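Local coordinates for protein D-glycero-beta-D-manno-heptose-1,7-bisphosphate 7-phosphatase (Mesorhizobium loti, PDB 2O2X) that removes the C-7 phosphate of D-glycero-beta-D-manno-heptose 1,7-bisphosphate in a magnesium-dependent reaction, yielding the 1-phosphate needed for ADP-heptose biosynthesis, at residues A[20-25]-A[113-118]; A[29-34]-A[72-77]. All blocks are in the same frame, centred on the assembly; numbering follows the deposited sequence.

Interaction 1. Residues A[20-25]-A[113-118]; sequences ERIGGR and DMVLAC
E20 pairs with V115 where strand 17-21 runs antiparallel to strand 114-118, on the flank of the parallel Rossmann-like sheet of this HAD phosphatase. The two form a hydrogen-bonded pair: V115 N reaches E20 O at 2.8 Å in a nearly straight bond, while E20 N returns a more bent one to V115 O. The extended side chain of E20 lies on the same face as V115, and its OE1 is hydrogen-bonded to W18 NE1. R21, opposite selenomethionine M114 in a non-hydrogen-bonded pair, sits on the other face. Its CD packs on the terminal methyl CE of M114 at 3.8 Å, the two chains crossing at about a right angle, with L150 of helix 141-150 beside both. A bend at chi2 (75°) carries the guanidinium back over the strand end, so that NH1 lies 3.0 Å from D113 O, on a lone pair in the carbonyl plane, and NH2 bonds R25 O. The same D113 O accepts I22 N, which arrives from well above the carbonyl plane, and two donors thus grip one oxygen where the ladder ends. I22 sets CG1 against V115 CG2 at 3.8 Å, on the side covered by helix 91-107. After I22 the chain turns through G23, whose positive phi suits glycine, and G24, bringing R25 back to the carboxylate of D113. This salt bridge is made mainly by R25 NE, with D113 OD1 close to the guanidinium plane and the carboxylate plane turned 61° from it; R25 NH2 bonds V112 O and adds only a weak bond to OD1, and F111 makes a cation-pi contact. One water accepts from R21 NH1 and R25 N and donates to I22 O and, at 2.8 Å, to D113 OD1, the same oxygen that R25 NE meets at 2.7 Å.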
loop_
_atom_site.group_PDB
_atom_site.type_symbol
_atom_site.label_atom_id
_atom_site.label_comp_id
_atom_site.label_asym_id
_atom_site.label_seq_id
_atom_site.Cartn_x
_atom_site.Cartn_y
_atom_site.Cartn_z
ATOM N N GLU A 20 6.356 -6.166 -7.892
ATOM C CA GLU A 20 7.806 -6.042 -7.724
ATOM C C GLU A 20 8.182 -6.323 -6.273
ATOM O O GLU A 20 7.736 -5.618 -5.359
ATOM C CB GLU A 20 8.212 -4.606 -8.069
ATOM C CG GLU A 20 9.660 -4.304 -7.992
ATOM C CD GLU A 20 9.965 -2.849 -8.229
ATOM O OE1 GLU A 20 9.034 -1.981 -8.178
ATOM O OE2 GLU A 20 11.171 -2.570 -8.380
ATOM N N ARG A 21 9.033 -7.323 -6.053
ATOM C CA ARG A 21 9.626 -7.566 -4.737
ATOM C C ARG A 21 10.739 -6.539 -4.534
ATOM O O ARG A 21 11.516 -6.275 -5.458
ATOM C CB ARG A 21 10.161 -8.994 -4.644
ATOM C CG ARG A 21 10.672 -9.417 -3.294
ATOM C CD ARG A 21 9.576 -9.693 -2.278
ATOM N NE ARG A 21 10.145 -10.468 -1.171
ATOM C CZ ARG A 21 10.815 -9.926 -0.169
ATOM N NH1 ARG A 21 10.980 -8.612 -0.104
ATOM N NH2 ARG A 21 11.315 -10.691 0.781
ATOM N N ILE A 22 10.781 -5.910 -3.357
ATOM C CA ILE A 22 11.741 -4.848 -3.039
ATOM C C ILE A 22 12.700 -5.335 -1.971
ATOM O O ILE A 22 12.286 -5.782 -0.910
ATOM C CB ILE A 22 11.038 -3.596 -2.484
ATOM C CG1 ILE A 22 10.031 -3.035 -3.482
ATOM C CG2 ILE A 22 12.030 -2.528 -2.077
ATOM C CD1 ILE A 22 10.580 -2.531 -4.758
ATOM N N GLY A 23 13.993 -5.220 -2.227
ATOM C CA GLY A 23 14.985 -5.526 -1.195
ATOM C C GLY A 23 15.099 -7.016 -1.061
ATOM O O GLY A 23 14.463 -7.783 -1.789
ATOM N N GLY A 24 15.890 -7.442 -0.098
ATOM C CA GLY A 24 16.191 -8.867 0.002
ATOM C C GLY A 24 16.015 -9.392 1.391
ATOM O O GLY A 24 16.670 -10.367 1.766
ATOM N N ARG A 25 15.143 -8.756 2.174
ATOM C CA ARG A 25 14.851 -9.259 3.504
ATOM C C ARG A 25 14.082 -10.555 3.371
ATOM O O ARG A 25 13.344 -10.746 2.426
ATOM C CB ARG A 25 14.093 -8.244 4.325
ATOM C CG ARG A 25 14.942 -7.076 4.716
ATOM C CD ARG A 25 14.131 -5.867 5.095
ATOM N NE ARG A 25 13.525 -5.189 3.926
ATOM C CZ ARG A 25 14.161 -4.386 3.082
ATOM N NH1 ARG A 25 15.464 -4.156 3.197
ATOM N NH2 ARG A 25 13.495 -3.842 2.067
ATOM N N ASP A 113 8.863 -3.790 1.229
ATOM C CA ASP A 113 9.225 -5.157 0.817
ATOM C C ASP A 113 8.565 -5.642 -0.468
ATOM O O ASP A 113 9.008 -6.610 -1.088
ATOM C CB ASP A 113 8.933 -6.077 1.975
ATOM C CG ASP A 113 9.708 -5.667 3.205
ATOM O OD1 ASP A 113 10.974 -5.785 3.136
ATOM O OD2 ASP A 113 9.097 -5.164 4.182
HETATM N N MSE A 114 7.504 -4.967 -0.897
HETATM C CA MSE A 114 6.866 -5.323 -2.160
HETATM C C MSE A 114 6.055 -4.116 -2.627
HETATM O O MSE A 114 5.504 -3.368 -1.797
HETATM C CB MSE A 114 5.977 -6.546 -1.991
HETATM C CG MSE A 114 5.320 -7.024 -3.253
HETATM SE SE MSE A 114 4.391 -8.709 -3.126
HETATM C CE MSE A 114 5.922 -9.871 -3.223
ATOM N N VAL A 115 6.003 -3.924 -3.939
ATOM C CA VAL A 115 5.125 -2.909 -4.556
ATOM C C VAL A 115 4.220 -3.572 -5.583
ATOM O O VAL A 115 4.722 -4.258 -6.487
ATOM C CB VAL A 115 5.951 -1.811 -5.261
ATOM C CG1 VAL A 115 5.042 -0.806 -5.990
ATOM C CG2 VAL A 115 6.856 -1.088 -4.259
ATOM N N LEU A 116 2.908 -3.361 -5.461
ATOM C CA LEU A 116 1.932 -3.729 -6.484
ATOM C C LEU A 116 1.206 -2.481 -6.940
ATOM O O LEU A 116 0.880 -1.606 -6.131
ATOM C CB LEU A 116 0.937 -4.783 -6.026
ATOM C CG LEU A 116 1.577 -6.048 -5.437
ATOM C CD1 LEU A 116 1.719 -5.955 -3.940
ATOM C CD2 LEU A 116 0.697 -7.272 -5.712
ATOM N N ALA A 117 0.990 -2.368 -8.242
ATOM C CA ALA A 117 0.290 -1.238 -8.809
ATOM C C ALA A 117 -0.624 -1.670 -9.939
ATOM O O ALA A 117 -0.303 -2.606 -10.704
ATOM C CB ALA A 117 1.272 -0.193 -9.315
ATOM N N CYS A 118 -1.762 -1.011 -10.025
ATOM C CA CYS A 118 -2.810 -1.323 -11.012
ATOM C C CYS A 118 -3.181 -0.082 -11.799
ATOM O O CYS A 118 -3.638 0.899 -11.217
ATOM C CB CYS A 118 -4.034 -1.883 -10.340
ATOM S SG CYS A 118 -5.278 -2.377 -11.599
HETATM O O HOH W 1 12.603 -7.101 1.347
#

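Interaction 2. Residues A[29-34]-A[72-77]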
loop_
_atom_site.group_PDB
_atom_site.type_symbol
_atom_site.label_atom_id
_atom_site.label_comp_id
_atom_site.label_asym_id
_atom_site.label_seq_id
_atom_site.Cartn_x
_atom_site.Cartn_y
_atom_site.Cartn_z
ATOM N N PRO A 29 7.081 -17.757 6.373
ATOM C CA PRO A 29 5.690 -17.767 5.964
ATOM C C PRO A 29 4.706 -17.506 7.084
ATOM O O PRO A 29 5.044 -17.613 8.258
ATOM C CB PRO A 29 5.507 -19.171 5.392
ATOM C CG PRO A 29 6.469 -19.992 6.150
ATOM C CD PRO A 29 7.666 -19.111 6.410
ATOM N N HIS A 30 3.501 -17.113 6.695
ATOM C CA HIS A 30 2.345 -16.909 7.586
ATOM C C HIS A 30 2.505 -15.717 8.533
ATOM O O HIS A 30 1.979 -15.721 9.650
ATOM C CB HIS A 30 1.966 -18.193 8.348
ATOM C CG HIS A 30 0.499 -18.299 8.656
ATOM N ND1 HIS A 30 -0.466 -18.379 7.672
ATOM C CD2 HIS A 30 -0.164 -18.350 9.836
ATOM C CE1 HIS A 30 -1.658 -18.468 8.233
ATOM N NE2 HIS A 30 -1.503 -18.458 9.545
ATOM N N LEU A 31 3.221 -14.693 8.069
ATOM C CA LEU A 31 3.304 -13.419 8.784
ATOM C C LEU A 31 2.154 -12.522 8.320
ATOM O O LEU A 31 1.784 -12.541 7.136
ATOM C CB LEU A 31 4.607 -12.691 8.498
ATOM C CG LEU A 31 5.872 -13.265 9.122
ATOM C CD1 LEU A 31 7.078 -12.479 8.648
ATOM C CD2 LEU A 31 5.729 -13.236 10.639
ATOM N N PRO A 32 1.664 -11.673 9.223
ATOM C CA PRO A 32 0.824 -10.561 8.782
ATOM C C PRO A 32 1.669 -9.518 8.088
ATOM O O PRO A 32 2.880 -9.479 8.283
ATOM C CB PRO A 32 0.287 -9.970 10.090
ATOM C CG PRO A 32 0.790 -10.820 11.181
ATOM C CD PRO A 32 1.919 -11.620 10.665
ATOM N N ALA A 33 1.021 -8.710 7.255
ATOM C CA ALA A 33 1.676 -7.610 6.560
ATOM C C ALA A 33 1.039 -6.300 6.946
ATOM O O ALA A 33 -0.112 -6.254 7.399
ATOM C CB ALA A 33 1.557 -7.784 5.058
ATOM N N LEU A 34 1.810 -5.245 6.746
ATOM C CA LEU A 34 1.316 -3.884 6.757
ATOM C C LEU A 34 1.167 -3.451 5.322
ATOM O O LEU A 34 2.161 -3.222 4.636
ATOM C CB LEU A 34 2.255 -2.931 7.510
ATOM C CG LEU A 34 1.845 -1.446 7.499
ATOM C CD1 LEU A 34 0.536 -1.226 8.182
ATOM C CD2 LEU A 34 2.938 -0.611 8.137
ATOM N N GLY A 72 9.786 -6.824 12.004
ATOM C CA GLY A 72 9.989 -7.903 11.046
ATOM C C GLY A 72 8.761 -8.276 10.234
ATOM O O GLY A 72 8.696 -9.375 9.727
ATOM N N ILE A 73 7.841 -7.303 10.077
ATOM C CA ILE A 73 6.568 -7.420 9.361
ATOM C C ILE A 73 6.756 -6.843 7.957
ATOM O O ILE A 73 7.211 -5.702 7.845
ATOM C CB ILE A 73 5.470 -6.612 10.147
ATOM C CG1 ILE A 73 5.197 -7.335 11.477
ATOM C CG2 ILE A 73 4.189 -6.384 9.361
ATOM C CD1 ILE A 73 4.949 -8.818 11.301
ATOM N N PRO A 74 6.448 -7.629 6.901
ATOM C CA PRO A 74 6.617 -7.047 5.568
ATOM C C PRO A 74 5.691 -5.841 5.343
ATOM O O PRO A 74 4.521 -5.847 5.784
ATOM C CB PRO A 74 6.242 -8.189 4.622
ATOM C CG PRO A 74 5.484 -9.121 5.438
ATOM C CD PRO A 74 5.921 -9.002 6.835
ATOM N N VAL A 75 6.228 -4.836 4.659
ATOM C CA VAL A 75 5.484 -3.652 4.262
ATOM C C VAL A 75 5.219 -3.719 2.774
ATOM O O VAL A 75 6.139 -3.817 1.966
ATOM C CB VAL A 75 6.237 -2.372 4.645
ATOM C CG1 VAL A 75 5.479 -1.145 4.151
ATOM C CG2 VAL A 75 6.495 -2.302 6.183
ATOM N N VAL A 76 3.940 -3.722 2.410
ATOM C CA VAL A 76 3.501 -3.948 1.046
ATOM C C VAL A 76 2.739 -2.739 0.539
ATOM O O VAL A 76 1.702 -2.365 1.089
ATOM C CB VAL A 76 2.625 -5.212 0.921
ATOM C CG1 VAL A 76 2.184 -5.426 -0.505
ATOM C CG2 VAL A 76 3.373 -6.451 1.459
ATOM N N VAL A 77 3.285 -2.105 -0.507
ATOM C CA VAL A 77 2.643 -0.933 -1.125
ATOM C C VAL A 77 1.646 -1.442 -2.141
ATOM O O VAL A 77 2.004 -2.248 -2.994
ATOM C CB VAL A 77 3.671 -0.014 -1.781
ATOM C CG1 VAL A 77 2.960 1.169 -2.476
ATOM C CG2 VAL A 77 4.677 0.504 -0.735
#
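L34 joins the parallel core of the sheet by straddling V75: L34 N bonds P74 O at 2.9 Å, nearly in line with the carbonyl, and L34 O accepts V76 N at the same length. This parallel bridge is the close-fitting end of the contact. Within it A33 lays its CA against P74 O, and its methyl CB meets both P74 CG and V76 CG2. On the other face L34 CD2 approaches V75 CG2 at 4.4 Å.

Just before the bridge, the branched side chain of I73 and the ring of P74 close around P32 O. I73 CG2, held opposite its own backbone N by the chi1 of -68° that places CG1 beside that N, comes to 3.5 Å from this oxygen; P74 CD approaches it at 3.4 Å. P32 O is buried here without a hydrogen-bonding partner. I73 CD1 meets P32 CD, 4.2 Å away, and replacing I73 with an alanine would probably open a gap beside P32 and L34 N, leaving the proline ring less firmly packed.

Toward solvent the segments part. L31, only partly buried, brings just CD1 to G72 O (3.7 Å) and P74 CD. G72, with positive phi, closes helix 62-71 in a Schellman motif, so the contact forms where that helix gives way to strand 75-80. A68 of the same helix touches L34 and V75, whereas V76 turns to A146 and L150 of helix 141-150, which places the paired strands between the two helices.

Overall arrangement
Interactions 1 and 2 meet along neighbouring strands 114-118 and 75-80, about 11 Å apart centre to centre, and interaction 2 is nested within the chain loop that interaction 1 closes. D113 and V75 join them: D113 N lies 2.8 Å from V75 O, and D113 OD2 accepts V75 N, so one carboxylate serves both contacts. Farther along, L116 N reaches V77 O at 2.9 Å. Strand 34-36 leads directly to D37 and D39, the probable nucleophile and proton donor, and strand 75-80 carries T79, which probably steadies the phosphoryl group. The side chain of V115 is about 5 Å from that of T79, and that of V76 about 9 Å.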